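Local coordinates for lipoprotein (Colwellia psychrerythraea, PDB 3O0Y) that is of unknown function but is a putative lipoprotein of the DUF885 family, which is grouped with metallopeptidase-like proteins and may share their ancestry, at residues L171-D175 against K249-V254; F220-R225 against L242-I247; A570-L574 against W605-K609. All blocks are in the same frame, centred on the assembly; numbering follows the deposited sequence.

Contact 1 (L171-D175 against K249-V254)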
loop_
_atom_site.group_PDB
_atom_site.type_symbol
_atom_site.label_atom_id
_atom_site.label_comp_id
_atom_site.label_asym_id
_atom_site.label_seq_id
_atom_site.Cartn_x
_atom_site.Cartn_y
_atom_site.Cartn_z
ATOM N N LEU A 171 -17.269 9.772 -14.742
ATOM C CA LEU A 171 -16.691 11.125 -14.936
ATOM C C LEU A 171 -17.677 12.252 -14.671
ATOM O O LEU A 171 -17.315 13.285 -14.098
ATOM C CB LEU A 171 -16.070 11.269 -16.344
ATOM C CG LEU A 171 -14.889 10.363 -16.710
ATOM C CD1 LEU A 171 -14.594 10.528 -18.193
ATOM C CD2 LEU A 171 -13.653 10.583 -15.896
ATOM N N GLY A 172 -18.940 12.030 -15.053
ATOM C CA GLY A 172 -20.004 12.991 -14.882
ATOM C C GLY A 172 -20.383 13.260 -13.466
ATOM O O GLY A 172 -21.005 14.272 -13.193
ATOM N N GLN A 173 -19.927 12.420 -12.539
ATOM C CA GLN A 173 -20.233 12.633 -11.109
ATOM C C GLN A 173 -19.096 13.293 -10.338
ATOM O O GLN A 173 -19.138 13.387 -9.092
ATOM C CB GLN A 173 -20.553 11.281 -10.505
ATOM C CG GLN A 173 -21.840 10.687 -11.113
ATOM C CD GLN A 173 -22.062 9.326 -10.637
ATOM O OE1 GLN A 173 -21.716 8.334 -11.300
ATOM N NE2 GLN A 173 -22.612 9.243 -9.446
ATOM N N PHE A 174 -18.091 13.793 -11.058
ATOM C CA PHE A 174 -16.918 14.364 -10.371
ATOM C C PHE A 174 -17.257 15.685 -9.693
ATOM O O PHE A 174 -16.561 16.119 -8.725
ATOM C CB PHE A 174 -15.754 14.526 -11.311
ATOM C CG PHE A 174 -14.798 13.387 -11.283
ATOM C CD1 PHE A 174 -15.222 12.120 -11.569
ATOM C CD2 PHE A 174 -13.482 13.569 -10.971
ATOM C CE1 PHE A 174 -14.355 11.071 -11.607
ATOM C CE2 PHE A 174 -12.616 12.534 -11.007
ATOM C CZ PHE A 174 -13.082 11.246 -11.259
ATOM N N ASP A 175 -18.346 16.317 -10.134
ATOM C CA ASP A 175 -18.789 17.516 -9.424
ATOM C C ASP A 175 -19.228 17.217 -7.983
ATOM O O ASP A 175 -18.825 17.912 -7.041
ATOM C CB ASP A 175 -19.913 18.282 -10.151
ATOM C CG ASP A 175 -21.108 17.396 -10.573
ATOM O OD1 ASP A 175 -21.058 16.144 -10.587
ATOM O OD2 ASP A 175 -22.132 18.000 -11.007
ATOM N N LYS A 249 -17.103 15.325 -20.730
ATOM C CA LYS A 249 -17.111 15.224 -19.259
ATOM C C LYS A 249 -15.849 15.783 -18.631
ATOM O O LYS A 249 -15.895 16.382 -17.552
ATOM C CB LYS A 249 -17.320 13.791 -18.793
ATOM C CG LYS A 249 -18.616 13.133 -19.225
ATOM C CD LYS A 249 -19.811 13.852 -18.716
ATOM C CE LYS A 249 -21.092 13.085 -19.060
ATOM N NZ LYS A 249 -22.282 13.861 -18.671
ATOM N N VAL A 250 -14.717 15.520 -19.238
ATOM C CA VAL A 250 -13.427 15.938 -18.657
ATOM C C VAL A 250 -13.420 17.469 -18.632
ATOM O O VAL A 250 -13.087 18.091 -17.599
ATOM C CB VAL A 250 -12.239 15.377 -19.419
ATOM C CG1 VAL A 250 -10.890 16.038 -18.990
ATOM C CG2 VAL A 250 -12.129 13.830 -19.264
ATOM N N SER A 251 -13.801 18.088 -19.758
ATOM C CA SER A 251 -13.787 19.540 -19.886
ATOM C C SER A 251 -14.812 20.193 -19.029
ATOM O O SER A 251 -14.562 21.230 -18.385
ATOM C CB SER A 251 -14.055 19.935 -21.356
ATOM O OG SER A 251 -14.084 21.337 -21.463
ATOM N N GLN A 252 -16.008 19.650 -19.042
ATOM C CA GLN A 252 -17.116 20.326 -18.400
ATOM C C GLN A 252 -17.342 19.992 -16.925
ATOM O O GLN A 252 -17.957 20.807 -16.182
ATOM C CB GLN A 252 -18.388 20.042 -19.166
ATOM C CG GLN A 252 -18.316 20.557 -20.616
ATOM C CD GLN A 252 -19.436 20.015 -21.495
ATOM O OE1 GLN A 252 -20.473 19.567 -21.005
ATOM N NE2 GLN A 252 -19.237 20.094 -22.823
ATOM N N VAL A 253 -16.914 18.785 -16.533
ATOM C CA VAL A 253 -17.203 18.313 -15.182
ATOM C C VAL A 253 -15.875 18.124 -14.396
ATOM O O VAL A 253 -15.703 18.744 -13.342
ATOM C CB VAL A 253 -18.045 17.082 -15.173
ATOM C CG1 VAL A 253 -18.419 16.743 -13.735
ATOM C CG2 VAL A 253 -19.384 17.329 -15.992
ATOM N N VAL A 254 -14.933 17.350 -14.933
ATOM C CA VAL A 254 -13.715 17.026 -14.190
ATOM C C VAL A 254 -12.883 18.238 -13.913
ATOM O O VAL A 254 -12.491 18.458 -12.755
ATOM C CB VAL A 254 -12.875 15.948 -14.886
ATOM C CG1 VAL A 254 -11.580 15.661 -14.114
ATOM C CG2 VAL A 254 -13.767 14.639 -15.007
#

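Contact 2 (F220-R225 against L242-I247)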
loop_
_atom_site.group_PDB
_atom_site.type_symbol
_atom_site.label_atom_id
_atom_site.label_comp_id
_atom_site.label_asym_id
_atom_site.label_seq_id
_atom_site.Cartn_x
_atom_site.Cartn_y
_atom_site.Cartn_z
ATOM N N PHE A 220 -7.350 10.874 -18.863
ATOM C CA PHE A 220 -8.682 10.240 -18.902
ATOM C C PHE A 220 -9.109 9.972 -20.358
ATOM O O PHE A 220 -9.740 8.960 -20.652
ATOM C CB PHE A 220 -9.729 11.127 -18.235
ATOM C CG PHE A 220 -9.934 10.893 -16.728
ATOM C CD1 PHE A 220 -10.084 9.652 -16.181
ATOM C CD2 PHE A 220 -10.074 12.013 -15.885
ATOM C CE1 PHE A 220 -10.351 9.499 -14.804
ATOM C CE2 PHE A 220 -10.328 11.863 -14.542
ATOM C CZ PHE A 220 -10.466 10.605 -14.007
ATOM N N VAL A 221 -8.894 10.965 -21.234
ATOM C CA VAL A 221 -9.162 10.821 -22.700
ATOM C C VAL A 221 -8.194 9.860 -23.396
ATOM O O VAL A 221 -8.611 8.973 -24.142
ATOM C CB VAL A 221 -9.069 12.147 -23.408
ATOM C CG1 VAL A 221 -9.436 11.942 -24.912
ATOM C CG2 VAL A 221 -9.969 13.169 -22.705
ATOM N N ASN A 222 -6.895 10.044 -23.200
ATOM C CA ASN A 222 -5.919 9.211 -23.894
ATOM C C ASN A 222 -5.993 7.712 -23.539
ATOM O O ASN A 222 -5.847 6.839 -24.408
ATOM C CB ASN A 222 -4.510 9.801 -23.690
ATOM C CG ASN A 222 -4.281 11.136 -24.443
ATOM O OD1 ASN A 222 -3.442 11.954 -24.038
ATOM N ND2 ASN A 222 -4.965 11.321 -25.527
ATOM N N VAL A 223 -6.221 7.399 -22.256
ATOM C CA VAL A 223 -6.468 6.038 -21.866
ATOM C C VAL A 223 -7.712 5.509 -22.526
ATOM O O VAL A 223 -7.744 4.402 -23.021
ATOM C CB VAL A 223 -6.620 5.948 -20.311
ATOM C CG1 VAL A 223 -7.153 4.541 -19.955
ATOM C CG2 VAL A 223 -5.218 6.321 -19.667
ATOM N N PHE A 224 -8.779 6.280 -22.492
ATOM C CA PHE A 224 -9.982 5.847 -23.124
ATOM C C PHE A 224 -9.746 5.598 -24.636
ATOM O O PHE A 224 -10.196 4.569 -25.187
ATOM C CB PHE A 224 -11.079 6.867 -22.933
ATOM C CG PHE A 224 -12.394 6.398 -23.438
ATOM C CD1 PHE A 224 -13.227 5.662 -22.657
ATOM C CD2 PHE A 224 -12.789 6.688 -24.735
ATOM C CE1 PHE A 224 -14.485 5.240 -23.146
ATOM C CE2 PHE A 224 -14.012 6.267 -25.243
ATOM C CZ PHE A 224 -14.855 5.539 -24.468
ATOM N N ARG A 225 -8.983 6.480 -25.294
ATOM C CA ARG A 225 -8.744 6.270 -26.727
ATOM C C ARG A 225 -8.010 4.955 -26.970
ATOM O O ARG A 225 -8.290 4.262 -27.925
ATOM C CB ARG A 225 -7.907 7.399 -27.331
ATOM C CG ARG A 225 -8.542 8.717 -27.479
ATOM C CD ARG A 225 -7.515 9.792 -28.044
ATOM N NE ARG A 225 -8.214 10.958 -28.548
ATOM C CZ ARG A 225 -8.105 12.185 -28.051
ATOM N NH1 ARG A 225 -7.229 12.474 -27.055
ATOM N NH2 ARG A 225 -8.822 13.152 -28.608
ATOM N N LEU A 242 -18.042 8.203 -28.656
ATOM C CA LEU A 242 -17.748 7.983 -27.203
ATOM C C LEU A 242 -16.536 8.828 -26.710
ATOM O O LEU A 242 -16.589 9.419 -25.635
ATOM C CB LEU A 242 -17.568 6.499 -26.946
ATOM C CG LEU A 242 -18.819 5.617 -27.066
ATOM C CD1 LEU A 242 -18.459 4.137 -27.278
ATOM C CD2 LEU A 242 -19.696 5.748 -25.874
ATOM N N ILE A 243 -15.493 8.947 -27.520
ATOM C CA ILE A 243 -14.333 9.758 -27.175
ATOM C C ILE A 243 -14.757 11.212 -26.988
ATOM O O ILE A 243 -14.357 11.872 -26.020
ATOM C CB ILE A 243 -13.235 9.606 -28.256
ATOM C CG1 ILE A 243 -12.664 8.198 -28.229
ATOM C CG2 ILE A 243 -12.126 10.628 -28.084
ATOM C CD1 ILE A 243 -11.905 7.875 -29.459
ATOM N N THR A 244 -15.609 11.725 -27.874
ATOM C CA THR A 244 -16.150 13.067 -27.710
ATOM C C THR A 244 -16.903 13.260 -26.414
ATOM O O THR A 244 -16.798 14.327 -25.768
ATOM C CB THR A 244 -17.058 13.449 -28.921
ATOM O OG1 THR A 244 -16.261 13.307 -30.095
ATOM C CG2 THR A 244 -17.608 14.892 -28.767
ATOM N N GLN A 245 -17.680 12.248 -26.047
ATOM C CA GLN A 245 -18.421 12.256 -24.790
ATOM C C GLN A 245 -17.486 12.281 -23.566
ATOM O O GLN A 245 -17.729 13.023 -22.598
ATOM C CB GLN A 245 -19.353 11.060 -24.713
ATOM C CG GLN A 245 -20.575 11.193 -25.607
ATOM C CD GLN A 245 -21.426 9.951 -25.544
ATOM O OE1 GLN A 245 -21.990 9.629 -24.491
ATOM N NE2 GLN A 245 -21.554 9.260 -26.680
ATOM N N VAL A 246 -16.388 11.573 -23.656
ATOM C CA VAL A 246 -15.379 11.554 -22.604
ATOM C C VAL A 246 -14.729 12.903 -22.503
ATOM O O VAL A 246 -14.659 13.446 -21.420
ATOM C CB VAL A 246 -14.309 10.454 -22.796
ATOM C CG1 VAL A 246 -13.110 10.675 -21.779
ATOM C CG2 VAL A 246 -14.987 9.050 -22.571
ATOM N N ILE A 247 -14.349 13.484 -23.642
ATOM C CA ILE A 247 -13.766 14.824 -23.649
ATOM C C ILE A 247 -14.699 15.843 -23.046
ATOM O O ILE A 247 -14.244 16.726 -22.315
ATOM C CB ILE A 247 -13.375 15.285 -25.091
ATOM C CG1 ILE A 247 -12.245 14.398 -25.617
ATOM C CG2 ILE A 247 -13.037 16.807 -25.065
ATOM C CD1 ILE A 247 -12.002 14.488 -27.172
#

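Contact 3 (A570-L574 against W605-K609)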
loop_
_atom_site.group_PDB
_atom_site.type_symbol
_atom_site.label_atom_id
_atom_site.label_comp_id
_atom_site.label_asym_id
_atom_site.label_seq_id
_atom_site.Cartn_x
_atom_site.Cartn_y
_atom_site.Cartn_z
ATOM N N ALA A 570 9.635 -21.135 17.069
ATOM C CA ALA A 570 9.340 -22.407 16.444
ATOM C C ALA A 570 10.625 -23.280 16.357
ATOM O O ALA A 570 10.578 -24.467 16.586
ATOM C CB ALA A 570 8.703 -22.209 15.052
ATOM N N LYS A 571 11.740 -22.670 15.950
ATOM C CA LYS A 571 12.988 -23.385 15.878
ATOM C C LYS A 571 13.416 -23.889 17.267
ATOM O O LYS A 571 13.888 -24.983 17.371
ATOM C CB LYS A 571 14.093 -22.536 15.249
ATOM C CG LYS A 571 13.855 -22.284 13.766
ATOM C CD LYS A 571 14.804 -21.108 13.314
ATOM C CE LYS A 571 14.864 -20.817 11.830
ATOM N NZ LYS A 571 15.576 -21.884 11.099
ATOM N N ALA A 572 13.247 -23.066 18.311
ATOM C CA ALA A 572 13.557 -23.515 19.715
ATOM C C ALA A 572 12.696 -24.674 20.180
ATOM O O ALA A 572 13.212 -25.636 20.801
ATOM C CB ALA A 572 13.394 -22.315 20.695
ATOM N N ARG A 573 11.407 -24.609 19.863
ATOM C CA ARG A 573 10.417 -25.638 20.228
ATOM C C ARG A 573 10.693 -26.945 19.487
ATOM O O ARG A 573 10.676 -28.041 20.070
ATOM C CB ARG A 573 8.994 -25.203 19.868
ATOM C CG ARG A 573 8.067 -24.745 21.000
ATOM C CD ARG A 573 7.699 -25.819 21.966
ATOM N NE ARG A 573 6.398 -26.472 21.789
ATOM C CZ ARG A 573 5.186 -25.891 21.803
ATOM N NH1 ARG A 573 5.008 -24.581 21.900
ATOM N NH2 ARG A 573 4.132 -26.671 21.729
ATOM N N LEU A 574 10.977 -26.856 18.199
ATOM C CA LEU A 574 11.025 -28.024 17.376
ATOM C C LEU A 574 12.407 -28.613 17.213
ATOM O O LEU A 574 12.521 -29.772 16.786
ATOM C CB LEU A 574 10.420 -27.749 15.992
ATOM C CG LEU A 574 8.920 -27.436 15.986
ATOM C CD1 LEU A 574 8.358 -27.219 14.615
ATOM C CD2 LEU A 574 8.070 -28.451 16.784
ATOM N N TRP A 605 -0.027 -24.949 15.492
ATOM C CA TRP A 605 0.901 -25.817 14.764
ATOM C C TRP A 605 1.954 -26.452 15.663
ATOM O O TRP A 605 2.127 -27.683 15.643
ATOM C CB TRP A 605 1.506 -25.020 13.570
ATOM C CG TRP A 605 2.702 -25.603 12.944
ATOM C CD1 TRP A 605 2.761 -26.751 12.215
ATOM C CD2 TRP A 605 4.007 -25.038 12.912
ATOM N NE1 TRP A 605 4.030 -26.955 11.759
ATOM C CE2 TRP A 605 4.817 -25.907 12.155
ATOM C CE3 TRP A 605 4.574 -23.866 13.411
ATOM C CZ2 TRP A 605 6.149 -25.648 11.880
ATOM C CZ3 TRP A 605 5.915 -23.606 13.123
ATOM C CH2 TRP A 605 6.684 -24.521 12.367
ATOM N N LEU A 606 2.639 -25.668 16.500
ATOM C CA LEU A 606 3.696 -26.236 17.363
ATOM C C LEU A 606 3.097 -27.300 18.300
ATOM O O LEU A 606 3.713 -28.353 18.517
ATOM C CB LEU A 606 4.303 -25.099 18.186
ATOM C CG LEU A 606 5.123 -24.135 17.340
ATOM C CD1 LEU A 606 5.658 -22.945 18.125
ATOM C CD2 LEU A 606 6.239 -24.915 16.558
ATOM N N ASP A 607 1.886 -27.053 18.809
ATOM C CA ASP A 607 1.271 -27.928 19.847
ATOM C C ASP A 607 0.856 -29.297 19.251
ATOM O O ASP A 607 0.742 -30.319 19.954
ATOM C CB ASP A 607 0.049 -27.301 20.468
ATOM C CG ASP A 607 0.365 -26.169 21.433
ATOM O OD1 ASP A 607 1.534 -25.973 21.844
ATOM O OD2 ASP A 607 -0.605 -25.445 21.781
ATOM N N ASN A 608 0.650 -29.313 17.953
ATOM C CA ASN A 608 0.138 -30.486 17.303
ATOM C C ASN A 608 1.261 -31.268 16.586
ATOM O O ASN A 608 1.012 -32.316 15.992
ATOM C CB ASN A 608 -1.079 -30.095 16.443
ATOM C CG ASN A 608 -2.349 -29.774 17.308
ATOM O OD1 ASN A 608 -2.713 -28.611 17.598
ATOM N ND2 ASN A 608 -2.971 -30.825 17.785
ATOM N N LYS A 609 2.519 -30.844 16.755
ATOM C CA LYS A 609 3.657 -31.558 16.154
ATOM C C LYS A 609 4.045 -32.781 16.995
ATOM O O LYS A 609 4.226 -32.659 18.223
ATOM C CB LYS A 609 4.866 -30.647 16.002
ATOM C CG LYS A 609 4.775 -29.661 14.830
ATOM C CD LYS A 609 5.811 -29.938 13.721
ATOM C CE LYS A 609 5.286 -30.841 12.695
ATOM N NZ LYS A 609 6.336 -31.236 11.747
#

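Contact 1 (L171-D175 against K249-V254)
Lys249 O is gripped by two backbone donors of its own helix: Val253 N at 2.8 Å, as in a regular alpha turn, and Val254 N one residue further on. This double acceptance marks a wider, pi-type turn in helix 236-268, and both valines that close it touch 171-175, Val253 with its CB directed toward it. With CG1 anti to the backbone N (chi1 -174°), Val253 sends that methyl into the bend at 171-175. It lies 3.6 Å from Gly172 O and equally near Leu171 O and Asp175 N, so it meets main-chain atoms more closely than side chains. The bend is itself closed by a bond from Phe174 N to Leu171 O at 3.2 Å, and Gln173 takes the N-cap position of the helix that follows.

Val254 serves the deeper side. Its CG2 sits over one face of the Phe174 ring, displaced toward the rim, with CG as the nearest ring atom at 4.1 Å. The same methyl meets Leu171 CD2, and the two side chains run at a slant to one another. Lys249 covers the outer side: its CB touches Leu171 CB at 3.7 Å, and a bend at chi2 (-61°) lays the aliphatic chain over Gly172, with CD 3.9 Å from Gly172 CA. Gly172 brings no side chain into this space, and a modelled CB there would come tightly against Lys249 CE. No hydrogen bond crosses between the segments. Met152 of helix 144-154 and Phe220 of helix 219-228 also pack on Leu171, extending the apolar layer. The arrangement is that of a break between two consecutive helices, 161-172 and 174-190, packed against a pi bulge in a long helix of an all-helical region.

Contact 2 (F220-R225 against L242-I247)
Val246 and Phe224 make the one CH-pi contact. Val246 CG2 stands 3.6 Å from the centroid of the Phe224 ring and only 4° off its normal, so the methyl sits squarely over the middle of the face. The ring reaches this place because Phe224 CG is anti to the backbone N (chi1 -174°).

The other contacts of the ring are apolar and come at its rim: Ile243 CG1 lies in the ring plane, 3.8 Å from CE2, while Leu242 CB approaches CZ. One turn back, Val221 CG1 meets Ile247 CG1 at 3.8 Å, and Val221 and Val246 pass alongside each other pointing opposite ways, Val221 CG2 near Val246 CG1.

A third kind joins alkyl groups to a charged end. The extended Arg225 chain lies transverse to Ile243, and its NH2 comes within 3.7 Å of Ile247 CD1. The guanidinium is held from outside the two segments, NH1 bonding to Glu216 O.

The axes of 220-225 and 242-247 run nearly antiparallel, at 163°, and approach to 9.6 Å. Helix 161-172 closes in beside this pair: its Tyr167 hydrogen-bonds Phe220 O and sets its ring against that of Phe224, Ile168 touches Val246, and Phe220 reaches on to helix 144-154.

Contact 3 (A570-L574 against W605-K609)
Leu574 and Leu606 form the apolar centre, with Leu606 CD2 lying 3.7 Å from Leu574 CD1 and just as near its CG. Around them, Ala570 CB reaches Leu606 CD2 and, at 3.7 Å, Trp605 CZ3. The indole, carried across with CG anti to the backbone N (chi1 165°), also meets Leu574 CD1 through CZ2 at 3.9 Å, while Leu606 CD2 covers one of its faces off-centre. Further out, the alkyl part of Lys609 runs across Leu574 almost perpendicularly, Lys609 CD being 3.8 Å from Leu574 CD1. Cutting Leu574 back to an alanine is likely to open a gap beside Leu606 and Trp605 and leave the Lys609 methylenes without this partner.

At the polar edge, Arg573 bends at chi2 and chi3 to lay a guanidinium face over Leu606 CB. NH2 then donates to Asp607 OD1 at 2.7 Å in a salt bridge with an N-H...O angle of 166°; the oxygen uses its anti lone pair and lies in the guanidinium plane. Glu582 of helix 580-588 accepts from Trp605 NE1 and pairs with Lys609 NZ. This is a helix-helix interface with a leucine centre and a charged rim, joining the ends of helices 555-574 and 595-608 at the C-terminus.

Contacts 1 and 2 form one continuous apolar region, with centres 12 Å apart. Both draw on helix 236-268, contact 2 from its earlier turns and contact 1 from the pi-type turn. Along the chain, contact 2 falls wholly between the two segments of contact 1, and Phe220 joins them: its CE1 lies 3.6 Å from Leu171 CD2. Contact 3 follows both in sequence and lies on the opposite side of the chain's centre, its centre about 58 Å from either of theirs. The first pair joins helices 161-172, 174-190 and 219-228 to helix 236-268, while contact 3, with no atoms nearer than about 45 Å to either, packs the C-terminal helix 595-608 on helix 555-574.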